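Local structure of antigen MTB48, Mycobacterial protein (Mycobacterium smegmatis, 4WJ1) at residues 16-21 with 177-182; 21-26 with 69-74; 171-176 with 201-206. The protein is secreted by the ESX-1 type VII secretion system and is probably involved in DNA conjugation in the recipient strain. All coordinates share one frame; numbering follows the deposited sequence.

Interaction 1 (16-21 with 177-182)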
loop_
_atom_site.group_PDB
_atom_site.type_symbol
_atom_site.label_atom_id
_atom_site.label_comp_id
_atom_site.label_asym_id
_atom_site.label_seq_id
_atom_site.Cartn_x
_atom_site.Cartn_y
_atom_site.Cartn_z
ATOM N N GLU A 16 -17.476 -20.405 9.697
ATOM C CA GLU A 16 -17.298 -20.387 8.242
ATOM C C GLU A 16 -17.482 -18.992 7.680
ATOM O O GLU A 16 -16.610 -18.501 6.970
ATOM C CB GLU A 16 -18.270 -21.326 7.534
ATOM C CG GLU A 16 -17.614 -22.532 6.891
ATOM C CD GLU A 16 -16.376 -22.185 6.099
ATOM O OE1 GLU A 16 -16.464 -21.347 5.180
ATOM O OE2 GLU A 16 -15.305 -22.754 6.402
ATOM N N ARG A 17 -18.615 -18.365 7.993
ATOM C CA ARG A 17 -18.896 -17.011 7.518
ATOM C C ARG A 17 -17.709 -16.106 7.801
ATOM O O ARG A 17 -17.308 -15.328 6.948
ATOM C CB ARG A 17 -20.168 -16.437 8.164
ATOM C CG ARG A 17 -21.478 -16.779 7.435
ATOM C CD ARG A 17 -22.694 -16.920 8.386
ATOM N NE ARG A 17 -22.626 -16.057 9.571
ATOM C CZ ARG A 17 -23.384 -16.201 10.663
ATOM N NH1 ARG A 17 -24.282 -17.178 10.739
ATOM N NH2 ARG A 17 -23.249 -15.362 11.685
ATOM N N LYS A 18 -17.118 -16.237 8.980
ATOM C CA LYS A 18 -15.998 -15.377 9.349
ATOM C C LYS A 18 -14.721 -15.712 8.601
ATOM O O LYS A 18 -13.967 -14.812 8.228
ATOM C CB LYS A 18 -15.714 -15.452 10.838
ATOM C CG LYS A 18 -14.766 -14.372 11.290
ATOM C CD LYS A 18 -15.497 -13.042 11.399
ATOM C CE LYS A 18 -14.666 -11.900 10.867
ATOM N NZ LYS A 18 -15.069 -11.556 9.515
ATOM N N ALA A 19 -14.453 -17.001 8.418
ATOM C CA ALA A 19 -13.270 -17.393 7.670
ATOM C C ALA A 19 -13.453 -16.889 6.241
ATOM O O ALA A 19 -12.520 -16.419 5.595
ATOM C CB ALA A 19 -13.072 -18.895 7.703
ATOM N N HIS A 20 -14.688 -16.963 5.773
ATOM C CA HIS A 20 -15.023 -16.537 4.427
ATOM C C HIS A 20 -14.803 -15.033 4.285
ATOM O O HIS A 20 -14.169 -14.606 3.329
ATOM C CB HIS A 20 -16.461 -16.927 4.089
ATOM C CG HIS A 20 -16.920 -16.441 2.760
ATOM N ND1 HIS A 20 -16.485 -16.991 1.573
ATOM C CD2 HIS A 20 -17.783 -15.450 2.417
ATOM C CE1 HIS A 20 -17.051 -16.362 0.560
ATOM N NE2 HIS A 20 -17.850 -15.427 1.050
ATOM N N GLU A 21 -15.282 -14.237 5.244
ATOM C CA GLU A 21 -15.062 -12.789 5.190
ATOM C C GLU A 21 -13.581 -12.458 5.168
ATOM O O GLU A 21 -13.164 -11.537 4.469
ATOM C CB GLU A 21 -15.697 -12.062 6.372
ATOM C CG GLU A 21 -17.206 -12.077 6.425
ATOM C CD GLU A 21 -17.730 -11.437 7.709
ATOM O OE1 GLU A 21 -17.692 -12.102 8.770
ATOM O OE2 GLU A 21 -18.166 -10.266 7.662
ATOM N N PHE A 177 -12.525 -7.564 8.606
ATOM C CA PHE A 177 -11.808 -8.268 9.651
ATOM C C PHE A 177 -12.224 -7.783 11.023
ATOM O O PHE A 177 -12.046 -8.489 12.007
ATOM C CB PHE A 177 -10.294 -8.097 9.471
ATOM C CG PHE A 177 -9.803 -8.566 8.150
ATOM C CD1 PHE A 177 -9.441 -9.879 7.967
ATOM C CD2 PHE A 177 -9.762 -7.698 7.058
ATOM C CE1 PHE A 177 -9.015 -10.325 6.718
ATOM C CE2 PHE A 177 -9.339 -8.135 5.818
ATOM C CZ PHE A 177 -8.962 -9.451 5.650
ATOM N N ALA A 178 -12.794 -6.584 11.084
ATOM C CA ALA A 178 -12.971 -5.906 12.364
ATOM C C ALA A 178 -13.937 -6.608 13.318
ATOM O O ALA A 178 -13.789 -6.512 14.524
ATOM C CB ALA A 178 -13.431 -4.489 12.133
ATOM N N ASN A 179 -14.927 -7.298 12.774
ATOM C CA ASN A 179 -15.994 -7.868 13.570
ATOM C C ASN A 179 -15.687 -9.315 13.936
ATOM O O ASN A 179 -15.310 -10.096 13.084
ATOM C CB ASN A 179 -17.323 -7.782 12.813
ATOM C CG ASN A 179 -17.274 -8.497 11.446
ATOM O OD1 ASN A 179 -16.347 -8.295 10.642
ATOM N ND2 ASN A 179 -18.271 -9.344 11.189
ATOM N N PRO A 180 -15.836 -9.671 15.216
ATOM C CA PRO A 180 -15.683 -11.064 15.634
ATOM C C PRO A 180 -16.784 -11.962 15.091
ATOM O O PRO A 180 -17.904 -11.497 14.973
ATOM C CB PRO A 180 -15.781 -10.988 17.173
ATOM C CG PRO A 180 -15.457 -9.573 17.510
ATOM C CD PRO A 180 -15.951 -8.750 16.358
ATOM N N ALA A 181 -16.479 -13.228 14.819
ATOM C CA ALA A 181 -17.490 -14.206 14.430
ATOM C C ALA A 181 -18.647 -14.266 15.426
ATOM O O ALA A 181 -18.460 -14.095 16.636
ATOM C CB ALA A 181 -16.862 -15.581 14.291
ATOM N N GLU A 182 -19.840 -14.532 14.905
ATOM C CA GLU A 182 -21.038 -14.630 15.726
ATOM C C GLU A 182 -21.073 -15.933 16.522
ATOM O O GLU A 182 -20.671 -16.988 16.030
ATOM C CB GLU A 182 -22.287 -14.515 14.850
ATOM C CG GLU A 182 -22.408 -13.189 14.085
ATOM C CD GLU A 182 -22.666 -11.979 14.988
ATOM O OE1 GLU A 182 -23.088 -12.159 16.154
ATOM O OE2 GLU A 182 -22.447 -10.840 14.522
#

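Interaction 2 (21-26 with 69-74)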
loop_
_atom_site.group_PDB
_atom_site.type_symbol
_atom_site.label_atom_id
_atom_site.label_comp_id
_atom_site.label_asym_id
_atom_site.label_seq_id
_atom_site.Cartn_x
_atom_site.Cartn_y
_atom_site.Cartn_z
ATOM N N GLU A 21 -15.282 -14.237 5.244
ATOM C CA GLU A 21 -15.062 -12.789 5.190
ATOM C C GLU A 21 -13.581 -12.458 5.168
ATOM O O GLU A 21 -13.164 -11.537 4.469
ATOM C CB GLU A 21 -15.697 -12.062 6.372
ATOM C CG GLU A 21 -17.206 -12.077 6.425
ATOM C CD GLU A 21 -17.730 -11.437 7.709
ATOM O OE1 GLU A 21 -17.692 -12.102 8.770
ATOM O OE2 GLU A 21 -18.166 -10.266 7.662
ATOM N N CYS A 22 -12.799 -13.200 5.947
ATOM C CA CYS A 22 -11.356 -13.007 5.990
ATOM C C CYS A 22 -10.677 -13.248 4.656
ATOM O O CYS A 22 -9.558 -12.792 4.450
ATOM C CB CYS A 22 -10.730 -13.935 7.020
ATOM S SG CYS A 22 -11.078 -13.420 8.684
ATOM N N GLU A 23 -11.342 -13.992 3.775
ATOM C CA GLU A 23 -10.806 -14.326 2.463
ATOM C C GLU A 23 -11.308 -13.356 1.379
ATOM O O GLU A 23 -11.085 -13.575 0.191
ATOM C CB GLU A 23 -11.188 -15.767 2.099
ATOM C CG GLU A 23 -10.374 -16.815 2.846
ATOM C CD GLU A 23 -10.799 -18.242 2.529
ATOM O OE1 GLU A 23 -12.022 -18.512 2.393
ATOM O OE2 GLU A 23 -9.888 -19.088 2.400
ATOM N N SER A 24 -11.997 -12.299 1.802
ATOM C CA SER A 24 -12.560 -11.325 0.884
ATOM C C SER A 24 -11.502 -10.812 -0.081
ATOM O O SER A 24 -10.416 -10.411 0.321
ATOM C CB SER A 24 -13.178 -10.150 1.646
ATOM O OG SER A 24 -14.372 -10.533 2.300
ATOM N N THR A 25 -11.822 -10.843 -1.365
ATOM C CA THR A 25 -10.891 -10.373 -2.369
ATOM C C THR A 25 -10.670 -8.890 -2.237
ATOM O O THR A 25 -11.615 -8.113 -2.219
ATOM C CB THR A 25 -11.382 -10.687 -3.760
ATOM O OG1 THR A 25 -11.548 -12.097 -3.865
ATOM C CG2 THR A 25 -10.357 -10.240 -4.788
ATOM N N ARG A 26 -9.409 -8.510 -2.111
ATOM C CA ARG A 26 -9.029 -7.107 -2.119
ATOM C C ARG A 26 -9.059 -6.614 -3.569
ATOM O O ARG A 26 -8.505 -7.270 -4.447
ATOM C CB ARG A 26 -7.645 -6.932 -1.505
ATOM C CG ARG A 26 -7.142 -5.518 -1.475
ATOM C CD ARG A 26 -5.869 -5.450 -0.673
ATOM N NE ARG A 26 -4.846 -6.365 -1.175
ATOM C CZ ARG A 26 -3.951 -6.029 -2.104
ATOM N NH1 ARG A 26 -3.975 -4.812 -2.634
ATOM N NH2 ARG A 26 -3.039 -6.902 -2.511
ATOM N N ARG A 69 -4.493 -16.523 6.451
ATOM C CA ARG A 69 -4.003 -17.284 7.591
ATOM C C ARG A 69 -5.018 -17.261 8.730
ATOM O O ARG A 69 -5.271 -18.287 9.359
ATOM C CB ARG A 69 -2.649 -16.754 8.064
ATOM C CG ARG A 69 -1.563 -16.900 7.019
ATOM C CD ARG A 69 -0.192 -16.535 7.551
ATOM N NE ARG A 69 0.217 -17.478 8.579
ATOM C CZ ARG A 69 0.253 -17.203 9.877
ATOM N NH1 ARG A 69 -0.082 -15.994 10.313
ATOM N NH2 ARG A 69 0.637 -18.134 10.738
ATOM N N ILE A 70 -5.615 -16.098 8.971
ATOM C CA ILE A 70 -6.670 -15.989 9.964
ATOM C C ILE A 70 -7.831 -16.892 9.575
ATOM O O ILE A 70 -8.385 -17.587 10.421
ATOM C CB ILE A 70 -7.164 -14.548 10.127
ATOM C CG1 ILE A 70 -6.034 -13.670 10.667
ATOM C CG2 ILE A 70 -8.388 -14.494 11.042
ATOM C CD1 ILE A 70 -6.491 -12.297 11.073
ATOM N N ALA A 71 -8.176 -16.907 8.292
ATOM C CA ALA A 71 -9.251 -17.779 7.811
ATOM C C ALA A 71 -8.930 -19.228 8.123
ATOM O O ALA A 71 -9.781 -19.981 8.572
ATOM C CB ALA A 71 -9.469 -17.614 6.313
ATOM N N ALA A 72 -7.690 -19.613 7.868
ATOM C CA ALA A 72 -7.291 -20.991 8.029
ATOM C C ALA A 72 -7.290 -21.360 9.511
ATOM O O ALA A 72 -7.674 -22.466 9.883
ATOM C CB ALA A 72 -5.924 -21.219 7.408
ATOM N N ALA A 73 -6.870 -20.417 10.343
ATOM C CA ALA A 73 -6.833 -20.618 11.782
ATOM C C ALA A 73 -8.249 -20.813 12.298
ATOM O O ALA A 73 -8.507 -21.690 13.117
ATOM C CB ALA A 73 -6.170 -19.448 12.458
ATOM N N ILE A 74 -9.168 -20.002 11.783
ATOM C CA ILE A 74 -10.571 -20.109 12.151
ATOM C C ILE A 74 -11.105 -21.473 11.739
ATOM O O ILE A 74 -11.772 -22.145 12.520
ATOM C CB ILE A 74 -11.398 -18.983 11.513
ATOM C CG1 ILE A 74 -11.173 -17.679 12.279
ATOM C CG2 ILE A 74 -12.860 -19.306 11.523
ATOM C CD1 ILE A 74 -11.641 -16.435 11.518
#

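Interaction 3 (171-176 with 201-206)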
loop_
_atom_site.group_PDB
_atom_site.type_symbol
_atom_site.label_atom_id
_atom_site.label_comp_id
_atom_site.label_asym_id
_atom_site.label_seq_id
_atom_site.Cartn_x
_atom_site.Cartn_y
_atom_site.Cartn_z
ATOM N N GLU A 171 -9.282 0.994 3.703
ATOM C CA GLU A 171 -10.051 1.199 4.927
ATOM C C GLU A 171 -11.289 0.318 4.917
ATOM O O GLU A 171 -11.624 -0.325 5.914
ATOM C CB GLU A 171 -10.452 2.660 5.066
ATOM C CG GLU A 171 -9.274 3.583 5.226
ATOM C CD GLU A 171 -9.686 5.023 5.241
ATOM O OE1 GLU A 171 -10.802 5.317 4.752
ATOM O OE2 GLU A 171 -8.900 5.854 5.747
ATOM N N GLY A 172 -11.962 0.280 3.771
ATOM C CA GLY A 172 -13.121 -0.575 3.603
ATOM C C GLY A 172 -12.736 -2.032 3.758
ATOM O O GLY A 172 -13.426 -2.820 4.411
ATOM N N HIS A 173 -11.608 -2.386 3.158
ATOM C CA HIS A 173 -11.158 -3.756 3.184
ATOM C C HIS A 173 -10.880 -4.201 4.621
ATOM O O HIS A 173 -11.118 -5.344 4.966
ATOM C CB HIS A 173 -9.908 -3.922 2.325
ATOM C CG HIS A 173 -9.487 -5.353 2.148
ATOM N ND1 HIS A 173 -10.291 -6.288 1.530
ATOM C CD2 HIS A 173 -8.363 -5.995 2.519
ATOM C CE1 HIS A 173 -9.663 -7.453 1.519
ATOM N NE2 HIS A 173 -8.499 -7.310 2.111
ATOM N N GLY A 174 -10.376 -3.286 5.445
ATOM C CA GLY A 174 -10.088 -3.583 6.837
ATOM C C GLY A 174 -11.327 -4.035 7.583
ATOM O O GLY A 174 -11.243 -4.859 8.480
ATOM N N ARG A 175 -12.487 -3.516 7.192
ATOM C CA ARG A 175 -13.712 -3.775 7.942
ATOM C C ARG A 175 -14.182 -5.216 7.801
ATOM O O ARG A 175 -15.004 -5.669 8.588
ATOM C CB ARG A 175 -14.819 -2.813 7.505
ATOM C CG ARG A 175 -14.477 -1.351 7.763
ATOM C CD ARG A 175 -15.610 -0.404 7.391
ATOM N NE ARG A 175 -15.160 0.987 7.441
ATOM C CZ ARG A 175 -14.939 1.756 6.373
ATOM N NH1 ARG A 175 -15.140 1.293 5.152
ATOM N NH2 ARG A 175 -14.527 3.006 6.523
ATOM N N HIS A 176 -13.659 -5.944 6.813
ATOM C CA HIS A 176 -13.992 -7.369 6.683
ATOM C C HIS A 176 -13.471 -8.154 7.881
ATOM O O HIS A 176 -13.914 -9.272 8.136
ATOM C CB HIS A 176 -13.416 -7.971 5.392
ATOM C CG HIS A 176 -14.076 -7.470 4.137
ATOM N ND1 HIS A 176 -15.363 -7.815 3.782
ATOM C CD2 HIS A 176 -13.621 -6.654 3.158
ATOM C CE1 HIS A 176 -15.677 -7.225 2.641
ATOM N NE2 HIS A 176 -14.642 -6.512 2.243
ATOM N N THR A 201 -6.947 -3.099 11.721
ATOM C CA THR A 201 -6.378 -1.795 11.989
ATOM C C THR A 201 -5.221 -1.514 11.047
ATOM O O THR A 201 -4.979 -0.376 10.658
ATOM C CB THR A 201 -5.936 -1.712 13.449
ATOM O OG1 THR A 201 -7.095 -1.440 14.234
ATOM C CG2 THR A 201 -4.934 -0.606 13.691
ATOM N N TRP A 202 -4.515 -2.571 10.668
ATOM C CA TRP A 202 -3.349 -2.420 9.829
ATOM C C TRP A 202 -3.771 -2.033 8.406
ATOM O O TRP A 202 -3.139 -1.208 7.762
ATOM C CB TRP A 202 -2.543 -3.705 9.834
ATOM C CG TRP A 202 -1.405 -3.725 8.885
ATOM C CD1 TRP A 202 -0.138 -3.295 9.115
ATOM C CD2 TRP A 202 -1.422 -4.234 7.550
ATOM N NE1 TRP A 202 0.643 -3.494 7.998
ATOM C CE2 TRP A 202 -0.126 -4.069 7.021
ATOM C CE3 TRP A 202 -2.410 -4.809 6.745
ATOM C CZ2 TRP A 202 0.212 -4.466 5.732
ATOM C CZ3 TRP A 202 -2.075 -5.203 5.458
ATOM C CH2 TRP A 202 -0.770 -5.032 4.967
ATOM N N TRP A 203 -4.851 -2.633 7.933
ATOM C CA TRP A 203 -5.382 -2.293 6.631
ATOM C C TRP A 203 -5.736 -0.812 6.580
ATOM O O TRP A 203 -5.437 -0.140 5.601
ATOM C CB TRP A 203 -6.591 -3.156 6.304
ATOM C CG TRP A 203 -6.216 -4.451 5.674
ATOM C CD1 TRP A 203 -6.540 -5.692 6.116
ATOM C CD2 TRP A 203 -5.450 -4.641 4.471
ATOM N NE1 TRP A 203 -6.026 -6.651 5.275
ATOM C CE2 TRP A 203 -5.353 -6.032 4.254
ATOM C CE3 TRP A 203 -4.845 -3.771 3.550
ATOM C CZ2 TRP A 203 -4.671 -6.577 3.164
ATOM C CZ3 TRP A 203 -4.155 -4.316 2.475
ATOM C CH2 TRP A 203 -4.081 -5.701 2.286
ATOM N N ALA A 204 -6.342 -0.302 7.643
ATOM C CA ALA A 204 -6.641 1.115 7.718
ATOM C C ALA A 204 -5.358 1.942 7.679
ATOM O O ALA A 204 -5.327 3.005 7.066
ATOM C CB ALA A 204 -7.414 1.421 8.950
ATOM N N ASP A 205 -4.303 1.458 8.324
ATOM C CA ASP A 205 -3.005 2.135 8.241
ATOM C C ASP A 205 -2.479 2.089 6.812
ATOM O O ASP A 205 -1.922 3.064 6.314
ATOM C CB ASP A 205 -1.982 1.508 9.199
ATOM C CG ASP A 205 -2.414 1.603 10.656
ATOM O OD1 ASP A 205 -3.340 2.395 10.941
ATOM O OD2 ASP A 205 -1.835 0.895 11.519
HETATM N N MSE A 206 -2.667 0.954 6.150
HETATM C CA MSE A 206 -2.248 0.819 4.776
HETATM C C MSE A 206 -3.004 1.829 3.896
HETATM O O MSE A 206 -2.429 2.414 2.978
HETATM C CB MSE A 206 -2.463 -0.613 4.297
HETATM C CG MSE A 206 -1.435 -1.578 4.851
HETATM SE SE MSE A 206 0.407 -0.921 4.710
HETATM C CE MSE A 206 0.661 -0.377 6.567
HETATM O O HOH W 1 -6.851 5.003 7.481
#

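Interaction 1 (16-21 with 177-182)
Lys18 lies along the loop that leaves helix 154-178, and the apolar part of the contact is its packing on the methyl of Ala181, CB to CB 3.6 Å. The chain then passes the backbone of Asn179 and Ala181, with Lys18 CD 3.6 Å from Ala181 N and 3.4 Å from Asn179 O. With CG anti to the backbone N (chi1 -168°) and further bends along the chain, the side chain curls past the loop backbone.

The polar grouping centres on the ammonium group. Lys18 NZ forms a salt bridge of 2.8 Å with Glu21 OE1 one helical turn on, meeting it from above the carboxylate plane, and is also hydrogen-bonded to His176 O. This joins helix 12-22 of the PE domain to the PPE domain, where the 177-182 loop leads from one long helix of the helical hairpin towards the next, helix 187-230. The amide of Asn179 comes toward the Glu21 carboxylate from the opposite direction, at longer range: Asn179 ND2 is 3.6 Å from Glu21 OE2, without a hydrogen bond, and the amide and carboxylate planes stand 73° apart.

At the exposed margin, the guanidinium edge of Arg17 meets the aliphatic part of Glu182, NH2 to CG 3.3 Å. The charges do not pair here, as Glu182 OE2 remains 5.4 Å from Arg17 NH2.

Interaction 2 (21-26 with 69-74)
Within the PE domain, the C-terminal end of helix 12-22 docks against the long helix 40-96, with Cys22 and Glu23 meeting Ile70, Ala71 and Ile74. The two backbones come nearest at Cys22 and Ala71, whose CA atoms are 5.5 Å apart, a spacing consistent with the small side chains at both positions. Cys22 CB rests 4.0 Å from Ala71 CB. Beyond it the sulfur rests against two isoleucines: Cys22 SG lies 3.7 Å from the CG2 branch of Ile70 and 4.2 Å from CD1, the tip of Ile74.

Glu23 approaches the same alanine with its aliphatic portion, CG to Ala71 CB 3.7 Å. Its CG stands anti to the carbonyl carbon (chi1 -75°) and the chain is extended beyond, which carries the carboxylate past the alanine to a salt bridge with Arg75 of helix 40-96.

Where the helix ends, Ser24 folds back on it. Glu21 O accepts from Ser24 N at 3.0 Å and from Ser24 OG at 2.7 Å, the hydroxyl arriving tilted 19° from the carbonyl plane, so one carbonyl at the helix terminus is gripped twice before the chain runs on as loop. Phe177 of helix 154-178 also touches Cys22. The two helices run in roughly opposite directions, joined through cysteine, alanine and isoleucine side chains, the antiparallel helical pairing characteristic of a PE domain.

Interaction 3 (171-176 with 201-206)
Glu171 opens the contact with Ala204 where helices 171-176 and 201-206 pass antiparallel, at 173° and with their axes only 7.4 Å apart. The CA atoms of Glu171 and Ala204 are 4.4 Å from each other, and Glu171 CG lies 4.4 Å from Ala204 CA, a loose contact. A water donates to Glu171 OE2 at 2.8 Å and also lies beside Ala204 O, at a distance short enough to make that second bond doubtful; the same carboxylate oxygen is hydrogen-bonded to Gln167.

Two residues on, His173 projects toward the second helix with CG anti to the backbone N (chi1 -172°), which sets its ring edge against the face of Trp203. The stack is T-shaped: the planes stand at 82°, and the His173 ring and the five-membered ring of Trp203 have centroids 4.7 Å apart. His173 CD2 is the atom that points into the indole, 3.5 Å from Trp203 CE2. The other indole face is met by Trp202, so Trp203 is enclosed from both sides, while Phe177 adds a further edge-to-face pairing with His173.

Gly174 follows, bringing bare backbone against the tryptophan stem, with Gly174 CA 3.6 Å from Trp203 CB. No direct hydrogen bond links the two segments, so their buried interface depends on close backbone approach and the T-shaped His173-Trp203 pair.

Overall arrangement
From the N terminus, helix 12-22 enters first and takes part in two contacts whose segments overlap at Glu21. Interaction 2 closes the shorter loop, returning helix 40-96 to the end of helix 12-22 inside the PE domain, and is nested within the much longer loop closed by interaction 1, which brings the PE helix to the end of helix 154-178 in the PPE domain. Interaction 3 then closes the turn between helices 154-178 and 187-230; its segments alternate with those of interaction 1, so these two cross, whereas interactions 2 and 3 follow in series. Packing of Arg26 on His173 and Trp203 further joins the PE and PPE parts of the elongated helical bundle.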